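Local coordinates for protein cysteine desulfurase (Thermococcus onnurineus, PDB 5B87) that probably catalyses the pyridoxal-phosphate-dependent removal of sulfur from L-cysteine, giving L-alanine and a persulfide on a sulfur carrier, at residues Y39-A44 against M369-H374. Sequence-based numbering, arbitrary orientation.
Sequences YFDNTA and MVRSGH. With ALA (alanine), chain F.
Asp41 and Arg371 form a buried salt bridge where a short parallel beta pairing, Tyr39 beside Met369, ends in the small mixed sheet of this class-V aminotransferase fold. The join illustrates how a short strand is paired through the backbone and the loop that follows it is then fixed by charge. Phe40 N donates to Met369 O at 2.9 Å; after Tyr39 the chain leaves the strand and runs toward the cofactor pocket. Met369, which has the most surface buried by the contact, sets its CB and CG against Tyr39 CD1, CG at 4.1 Å, the two side chains crossing at about a right angle. Asp41 reaches across with CG anti to its own backbone N (chi1 -164°), which brings OD1 to 3.3 Å from Arg371 CB. The Arg371 chain, bent at chi2, crosses the carboxylate at a slant, and its guanidinium comes to lie nearly coplanar with it. Both carboxylate oxygens of Asp41 have further partners: Arg391 makes a second salt bridge, to OD1, while His72 of the second subunit hydrogen-bonds to OD2, tying the pair to the dimer interface. A leucine in place of Arg371 would probably leave Asp41 OD2 without this guanidinium partner and Ser75 OG of the second subunit without its bond to NH2. Ala44 CB lies 3.5 Å from O of the bound alanine; the bridge itself closes at 2.6 Å, Arg371 NH1 meeting the syn lone pair of Asp41 OD2.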
# COMPACT_ATOMS: atom_id res chain seq x y z
N TYR B 39 12.73 -22.80 6.27
CA TYR B 39 12.21 -21.78 5.39
C TYR B 39 13.37 -21.24 4.55
O TYR B 39 14.20 -20.47 5.04
CB TYR B 39 11.48 -20.64 6.15
CG TYR B 39 10.76 -19.65 5.22
CD1 TYR B 39 9.50 -19.93 4.68
CD2 TYR B 39 11.39 -18.51 4.80
CE1 TYR B 39 8.87 -19.02 3.79
CE2 TYR B 39 10.78 -17.64 3.94
CZ TYR B 39 9.52 -17.90 3.43
OH TYR B 39 8.94 -16.96 2.62
N PHE B 40 13.40 -21.64 3.26
CA PHE B 40 14.43 -21.24 2.33
C PHE B 40 13.82 -20.43 1.15
O PHE B 40 14.29 -20.52 -0.02
CB PHE B 40 15.20 -22.50 1.80
CG PHE B 40 16.27 -23.08 2.73
CD1 PHE B 40 16.56 -22.59 3.99
CD2 PHE B 40 16.99 -24.22 2.29
CE1 PHE B 40 17.52 -23.21 4.80
CE2 PHE B 40 17.98 -24.83 3.08
CZ PHE B 40 18.24 -24.33 4.34
N ASP B 41 12.79 -19.63 1.42
CA ASP B 41 12.19 -18.82 0.38
C ASP B 41 12.13 -17.34 0.76
O ASP B 41 11.11 -16.66 0.57
CB ASP B 41 10.79 -19.37 0.06
CG ASP B 41 10.25 -18.84 -1.26
OD1 ASP B 41 11.05 -18.32 -2.10
OD2 ASP B 41 9.01 -18.90 -1.42
N ASN B 42 13.23 -16.88 1.34
CA ASN B 42 13.38 -15.53 1.86
C ASN B 42 13.48 -14.48 0.78
O ASN B 42 13.24 -13.30 1.09
CB ASN B 42 14.62 -15.43 2.75
CG ASN B 42 14.45 -16.15 4.04
OD1 ASN B 42 13.72 -15.70 4.91
ND2 ASN B 42 15.11 -17.30 4.17
N THR B 43 13.82 -14.83 -0.46
CA THR B 43 13.79 -13.78 -1.47
C THR B 43 12.37 -13.47 -1.88
O THR B 43 12.12 -12.38 -2.27
CB THR B 43 14.82 -13.84 -2.67
OG1 THR B 43 14.17 -14.06 -3.93
CG2 THR B 43 15.95 -14.73 -2.43
N ALA B 44 11.43 -14.39 -1.71
CA ALA B 44 10.03 -14.06 -1.96
C ALA B 44 9.44 -13.20 -0.84
O ALA B 44 8.74 -12.23 -1.11
CB ALA B 44 9.21 -15.35 -2.13
N MET B 369 10.89 -25.39 2.40
CA MET B 369 10.23 -24.43 1.53
C MET B 369 11.21 -23.76 0.60
O MET B 369 12.13 -23.03 1.00
CB MET B 369 9.50 -23.32 2.35
CG MET B 369 8.64 -23.76 3.53
SD MET B 369 7.23 -24.81 3.21
CE MET B 369 7.90 -26.46 3.37
N VAL B 370 10.97 -23.94 -0.68
CA VAL B 370 11.87 -23.46 -1.67
C VAL B 370 11.00 -22.90 -2.80
O VAL B 370 9.85 -23.22 -2.88
CB VAL B 370 12.76 -24.67 -2.01
CG1 VAL B 370 12.53 -25.21 -3.41
CG2 VAL B 370 14.20 -24.38 -1.74
N ARG B 371 11.50 -22.01 -3.63
CA ARG B 371 10.71 -21.55 -4.78
C ARG B 371 11.20 -22.15 -6.10
O ARG B 371 12.39 -22.41 -6.28
CB ARG B 371 10.67 -20.03 -4.88
CG ARG B 371 9.37 -19.53 -5.52
CD ARG B 371 8.86 -18.23 -4.93
NE ARG B 371 7.39 -18.15 -5.04
CZ ARG B 371 6.50 -18.16 -4.04
NH1 ARG B 371 6.85 -18.18 -2.77
NH2 ARG B 371 5.20 -18.11 -4.34
N SER B 372 10.28 -22.31 -7.03
CA SER B 372 10.61 -22.80 -8.36
C SER B 372 9.94 -21.98 -9.44
O SER B 372 8.83 -21.47 -9.25
CB SER B 372 10.21 -24.25 -8.47
OG SER B 372 8.82 -24.37 -8.30
N GLY B 373 10.66 -21.78 -10.54
CA GLY B 373 10.09 -21.17 -11.71
C GLY B 373 10.92 -20.06 -12.27
O GLY B 373 12.15 -20.05 -12.13
N HIS B 374 10.23 -19.10 -12.90
CA HIS B 374 10.91 -17.92 -13.46
C HIS B 374 11.31 -16.79 -12.46
O HIS B 374 12.27 -16.04 -12.76
CB HIS B 374 10.23 -17.40 -14.77
CG HIS B 374 8.77 -17.05 -14.65
ND1 HIS B 374 7.78 -17.78 -15.27
CD2 HIS B 374 8.15 -16.00 -14.06
CE1 HIS B 374 6.60 -17.22 -15.04
NE2 HIS B 374 6.80 -16.13 -14.31
N ALA F . 10.91 -10.59 -5.86
CA ALA F . 10.30 -11.78 -5.18
C ALA F . 10.73 -13.18 -5.69
O ALA F . 10.34 -14.19 -5.18
CB ALA F . 8.75 -11.75 -5.06
OXT ALA F . 11.41 -13.25 -6.53